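Local coordinates for cadherin-5 (Gallus gallus, PDB 3PPE), which mediates calcium-dependent, mainly homophilic adhesion between endothelial cells, seen here as its first two extracellular cadherin domains, at residues A128-D133 against G138-T143; D96-A101 against A182-G187. All blocks are in the same frame, centred on the assembly; numbering follows the deposited sequence.

Interaction 1 (A128-D133 against G138-T143). With CA (calcium ion), chain D; CA (calcium ion), chain E.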
loop_
_atom_site.group_PDB
_atom_site.type_symbol
_atom_site.label_atom_id
_atom_site.label_comp_id
_atom_site.label_asym_id
_atom_site.label_seq_id
_atom_site.Cartn_x
_atom_site.Cartn_y
_atom_site.Cartn_z
ATOM N N ALA A 128 -16.214 -12.957 27.559
ATOM C CA ALA A 128 -15.346 -13.497 26.518
ATOM C C ALA A 128 -14.478 -12.364 25.961
ATOM O O ALA A 128 -14.917 -11.197 25.920
ATOM C CB ALA A 128 -16.175 -14.144 25.413
ATOM N N GLU A 129 -13.234 -12.682 25.595
ATOM C CA GLU A 129 -12.300 -11.670 25.089
ATOM C C GLU A 129 -11.978 -12.027 23.654
ATOM O O GLU A 129 -11.872 -13.193 23.294
ATOM C CB GLU A 129 -10.991 -11.613 25.901
ATOM C CG GLU A 129 -11.159 -11.462 27.402
ATOM C CD GLU A 129 -9.848 -11.662 28.150
ATOM O OE1 GLU A 129 -9.074 -12.621 27.830
ATOM O OE2 GLU A 129 -9.582 -10.853 29.068
ATOM N N ASP A 130 -11.866 -10.999 22.835
ATOM C CA ASP A 130 -11.612 -11.157 21.412
ATOM C C ASP A 130 -10.261 -10.512 21.168
ATOM O O ASP A 130 -10.083 -9.333 21.481
ATOM C CB ASP A 130 -12.692 -10.418 20.644
ATOM C CG ASP A 130 -12.617 -10.658 19.152
ATOM O OD1 ASP A 130 -11.559 -10.434 18.498
ATOM O OD2 ASP A 130 -13.658 -10.989 18.606
ATOM N N ALA A 131 -9.339 -11.281 20.587
ATOM C CA ALA A 131 -7.942 -10.876 20.427
ATOM C C ALA A 131 -7.691 -9.832 19.313
ATOM O O ALA A 131 -6.583 -9.305 19.186
ATOM C CB ALA A 131 -7.096 -12.111 20.186
ATOM N N ASP A 132 -8.705 -9.535 18.514
ATOM C CA ASP A 132 -8.582 -8.510 17.480
ATOM C C ASP A 132 -8.445 -7.113 18.084
ATOM O O ASP A 132 -8.528 -6.928 19.312
ATOM C CB ASP A 132 -9.713 -8.604 16.434
ATOM C CG ASP A 132 -9.672 -9.909 15.687
ATOM O OD1 ASP A 132 -8.575 -10.267 15.250
ATOM O OD2 ASP A 132 -10.705 -10.626 15.556
ATOM N N ASP A 133 -8.234 -6.126 17.220
ATOM C CA ASP A 133 -7.962 -4.765 17.665
ATOM C C ASP A 133 -9.250 -4.040 18.043
ATOM O O ASP A 133 -10.148 -3.882 17.217
ATOM C CB ASP A 133 -7.220 -3.984 16.578
ATOM C CG ASP A 133 -6.720 -2.639 17.066
ATOM O OD1 ASP A 133 -5.831 -2.058 16.408
ATOM O OD2 ASP A 133 -7.214 -2.161 18.109
ATOM N N GLY A 138 -15.457 -2.809 15.178
ATOM C CA GLY A 138 -16.303 -3.914 15.589
ATOM C C GLY A 138 -15.524 -5.198 15.793
ATOM O O GLY A 138 -16.076 -6.207 16.233
ATOM N N HIS A 139 -14.235 -5.159 15.474
ATOM C CA HIS A 139 -13.442 -6.374 15.339
ATOM C C HIS A 139 -13.364 -7.131 16.661
ATOM O O HIS A 139 -13.309 -8.361 16.682
ATOM C CB HIS A 139 -12.035 -6.043 14.839
ATOM C CG HIS A 139 -11.963 -5.782 13.366
ATOM N ND1 HIS A 139 -10.776 -5.786 12.666
ATOM C CD2 HIS A 139 -12.932 -5.510 12.461
ATOM C CE1 HIS A 139 -11.016 -5.527 11.394
ATOM N NE2 HIS A 139 -12.317 -5.355 11.243
ATOM N N ALA A 140 -13.359 -6.388 17.763
ATOM C CA ALA A 140 -13.270 -6.983 19.084
ATOM C C ALA A 140 -14.543 -6.638 19.871
ATOM O O ALA A 140 -14.547 -6.605 21.108
ATOM C CB ALA A 140 -12.064 -6.455 19.780
ATOM N N THR A 141 -15.626 -6.364 19.163
ATOM C CA THR A 141 -16.887 -6.092 19.790
ATOM C C THR A 141 -17.547 -7.446 20.097
ATOM O O THR A 141 -17.856 -8.197 19.173
ATOM C CB THR A 141 -17.817 -5.306 18.842
ATOM O OG1 THR A 141 -17.243 -4.026 18.560
ATOM C CG2 THR A 141 -19.169 -5.059 19.500
ATOM N N VAL A 142 -17.810 -7.741 21.371
ATOM C CA VAL A 142 -18.304 -9.061 21.770
ATOM C C VAL A 142 -19.803 -8.946 22.050
ATOM O O VAL A 142 -20.244 -7.991 22.677
ATOM C CB VAL A 142 -17.590 -9.561 23.042
ATOM C CG1 VAL A 142 -18.088 -10.985 23.443
ATOM C CG2 VAL A 142 -15.996 -9.511 22.921
ATOM N N THR A 143 -20.575 -9.927 21.590
ATOM C CA THR A 143 -22.007 -10.055 21.884
ATOM C C THR A 143 -22.253 -11.469 22.457
ATOM O O THR A 143 -21.447 -12.367 22.256
ATOM C CB THR A 143 -22.911 -9.836 20.602
ATOM O OG1 THR A 143 -22.724 -10.924 19.707
ATOM C CG2 THR A 143 -22.552 -8.559 19.892
HETATM CA CA CA D . -12.936 -10.590 16.323
HETATM CA CA CA E . -6.707 -9.609 13.845
HETATM O O HOH W 1 -13.224 -3.756 17.998
#
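Asp130 and His139 meet through a calcium ion (chain D). The carboxylate of Asp130 grips the metal with both oxygens, OD1 at 2.6 Å and OD2 at 2.4 Å. From the other segment the ion takes the backbone O of His139, at 2.3 Å. Asp132 adds OD2 to the same ion, while its OD1 binds a second calcium (chain E), so one carboxylate bridges two metals. Asn98, Asn100 and Asp184 complete the site of the chain D ion.

A second shell sets these groups. Asp130 OD1 accepts the backbone N of Asp132 on its anti lone pair, forming an Asx turn that steadies the carboxylate. The type I turn from Gly138 to Thr141 presents the His139 carbonyl. A water joins the segments, accepting from Ala140 N at 2.6 Å and donating to Asp133 O. The His139 ring turns to the linker, where ND1 probably hydrogen-bonds Asp96 OD1.

Beyond the metal the contact is packing around Val142. Val142 CG2, beside the backbone N, lies 3.6 Å from Ala128 O and touches Asp130 CB. CG1 points anti to that N (chi1 -178°) and meets Ala128 CB. An alanine in place of Val142 would probably leave Ala128 and the CB of Asp130 without this cover and open a gap behind the metal-binding carboxylate. The arrangement is part of the second domain's share of the calcium site at a cadherin interdomain junction.

Interaction 2 (D96-A101 against A182-G187). With CA (calcium ion), chain E; CA (calcium ion), chain D; CA (calcium ion), chain C.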
loop_
_atom_site.group_PDB
_atom_site.type_symbol
_atom_site.label_atom_id
_atom_site.label_comp_id
_atom_site.label_asym_id
_atom_site.label_seq_id
_atom_site.Cartn_x
_atom_site.Cartn_y
_atom_site.Cartn_z
ATOM N N ASP A 96 -5.211 -4.443 11.343
ATOM C CA ASP A 96 -5.971 -5.583 11.839
ATOM C C ASP A 96 -6.984 -6.129 10.834
ATOM O O ASP A 96 -7.753 -5.370 10.260
ATOM C CB ASP A 96 -6.744 -5.130 13.095
ATOM C CG ASP A 96 -7.329 -6.292 13.877
ATOM O OD1 ASP A 96 -8.515 -6.205 14.272
ATOM O OD2 ASP A 96 -6.621 -7.294 14.115
ATOM N N ILE A 97 -7.044 -7.444 10.678
ATOM C CA ILE A 97 -8.219 -8.043 10.092
ATOM C C ILE A 97 -9.001 -8.755 11.203
ATOM O O ILE A 97 -8.446 -9.100 12.263
ATOM C CB ILE A 97 -7.896 -9.022 8.883
ATOM C CG1 ILE A 97 -7.201 -10.315 9.324
ATOM C CG2 ILE A 97 -7.101 -8.253 7.734
ATOM C CD1 ILE A 97 -7.337 -11.481 8.281
ATOM N N ASN A 98 -10.284 -8.968 10.965
ATOM C CA ASN A 98 -11.094 -9.720 11.908
ATOM C C ASN A 98 -10.836 -11.226 11.766
ATOM O O ASN A 98 -11.483 -11.913 11.003
ATOM C CB ASN A 98 -12.591 -9.394 11.758
ATOM C CG ASN A 98 -13.370 -9.857 12.977
ATOM O OD1 ASN A 98 -12.880 -9.716 14.110
ATOM N ND2 ASN A 98 -14.511 -10.456 12.777
ATOM N N ASP A 99 -9.858 -11.742 12.495
ATOM C CA ASP A 99 -9.515 -13.148 12.368
ATOM C C ASP A 99 -9.552 -13.926 13.691
ATOM O O ASP A 99 -9.096 -15.049 13.756
ATOM C CB ASP A 99 -8.181 -13.332 11.614
ATOM C CG ASP A 99 -6.986 -12.639 12.273
ATOM O OD1 ASP A 99 -7.126 -11.652 13.049
ATOM O OD2 ASP A 99 -5.829 -13.090 11.977
ATOM N N ASN A 100 -10.104 -13.303 14.741
ATOM C CA ASN A 100 -10.291 -13.950 16.020
ATOM C C ASN A 100 -11.735 -13.864 16.486
ATOM O O ASN A 100 -12.422 -12.835 16.321
ATOM C CB ASN A 100 -9.339 -13.385 17.105
ATOM C CG ASN A 100 -7.863 -13.618 16.774
ATOM O OD1 ASN A 100 -7.255 -12.827 16.055
ATOM N ND2 ASN A 100 -7.299 -14.719 17.249
ATOM N N ALA A 101 -12.204 -14.950 17.067
ATOM C CA ALA A 101 -13.543 -14.953 17.677
ATOM C C ALA A 101 -13.378 -14.683 19.194
ATOM O O ALA A 101 -12.283 -14.851 19.756
ATOM C CB ALA A 101 -14.248 -16.288 17.408
ATOM N N ALA A 182 -20.498 -16.685 22.674
ATOM C CA ALA A 182 -20.067 -15.332 22.341
ATOM C C ALA A 182 -19.685 -15.220 20.869
ATOM O O ALA A 182 -19.348 -16.215 20.227
ATOM C CB ALA A 182 -18.906 -14.911 23.227
ATOM N N LYS A 183 -19.738 -14.002 20.341
ATOM C CA LYS A 183 -19.670 -13.788 18.899
ATOM C C LYS A 183 -19.507 -12.308 18.569
ATOM O O LYS A 183 -20.367 -11.491 18.897
ATOM C CB LYS A 183 -20.919 -14.346 18.216
ATOM C CG LYS A 183 -21.067 -13.933 16.760
ATOM C CD LYS A 183 -22.172 -14.719 16.073
ATOM C CE LYS A 183 -23.522 -14.450 16.715
ATOM N NZ LYS A 183 -24.253 -13.348 16.032
ATOM N N ASP A 184 -18.400 -11.971 17.915
ATOM C CA ASP A 184 -18.078 -10.581 17.619
ATOM C C ASP A 184 -19.024 -10.007 16.570
ATOM O O ASP A 184 -19.696 -10.750 15.853
ATOM C CB ASP A 184 -16.629 -10.455 17.146
ATOM C CG ASP A 184 -16.436 -10.943 15.723
ATOM O OD1 ASP A 184 -15.279 -11.216 15.338
ATOM O OD2 ASP A 184 -17.441 -11.053 14.991
ATOM N N ALA A 185 -19.071 -8.682 16.484
ATOM C CA ALA A 185 -20.177 -7.996 15.826
ATOM C C ALA A 185 -20.198 -8.292 14.331
ATOM O O ALA A 185 -21.183 -8.017 13.647
ATOM C CB ALA A 185 -20.093 -6.497 16.071
ATOM N N LEU A 186 -19.103 -8.854 13.829
ATOM C CA LEU A 186 -19.004 -9.215 12.419
ATOM C C LEU A 186 -19.362 -10.680 12.198
ATOM O O LEU A 186 -19.419 -11.151 11.062
ATOM C CB LEU A 186 -17.597 -8.932 11.891
ATOM C CG LEU A 186 -17.243 -7.462 11.657
ATOM C CD1 LEU A 186 -16.921 -6.771 12.974
ATOM C CD2 LEU A 186 -16.082 -7.337 10.684
ATOM N N GLY A 187 -19.602 -11.397 13.292
ATOM C CA GLY A 187 -20.279 -12.679 13.230
ATOM C C GLY A 187 -19.350 -13.840 13.534
ATOM O O GLY A 187 -19.744 -15.002 13.441
HETATM CA CA CA E . -6.707 -9.609 13.845
HETATM CA CA CA D . -12.936 -10.590 16.323
HETATM CA CA CA C . -3.943 -12.475 13.196
HETATM O O HOH W 2 -4.762 -14.337 14.584
#
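Asn98 reaches from the linker to Asp184, on the 182-187 segment of the second domain, and its side chain divides its two polar atoms between a metal and a carboxylate. Its CB lies loosely against Leu186, with CD2 of that leucine 4.2 Å away. CG stands anti to the backbone N (chi1 -164°), which sends the amide across to the second domain. At the tip, OD1 binds a calcium ion (chain D) at 2.4 Å. ND2, the other branch of the amide, donates to Asp184 OD1 at 2.8 Å, with an N-H...O angle of 154°. The acceptor sits almost in the amide plane, but ND2 comes in from above the carboxylate plane, 35° out of it. ND2 also rests on Leu186 CB, 3.6 Å away.

Asp184 OD1 binds the same calcium at 2.6 Å, so metal and amide share one oxygen. OD2 faces its own type I turn and takes weak hydrogen bonds from the backbone N atoms of Leu186 and Gly187. The backbone O of Asn100 is a further ligand; Asp130, Asp132 and His139 supply the rest.

The linker also serves the other two ions. Asp96 OD2, Ile97 O and Asp99 OD1 bind one (chain E), and Asp99 OD2 binds the other (chain C).

The two domains are thus joined here by metal coordination and one hydrogen bond. The chain D ion draws Asn98 OD1 and Asp184 OD1 to within 3.1 Å. Without it the carboxylates of Asp130, Asp132 and Asp184 would probably repel one another, consistent with an interdomain connection that calcium makes rigid.

Interactions 1 and 2 share two calcium ions (chain D and chain E) at the junction of the two domains. Interaction 1 lies within the second domain and joins neighbouring parts of the chain. Interaction 2 ties the linker to a segment of the second domain far along the sequence. Both are partly buried. Interaction 1 has more apolar packing behind its ligands, whereas interaction 2 is smaller, almost wholly polar and edged by exposed Leu186. Strands 142-148 and 175-184 are neighbours in one sheet, where Thr143 OG1 and Lys183 O are probably hydrogen-bonded. The probable bond between His139 and Asp96 links that domain back to the linker.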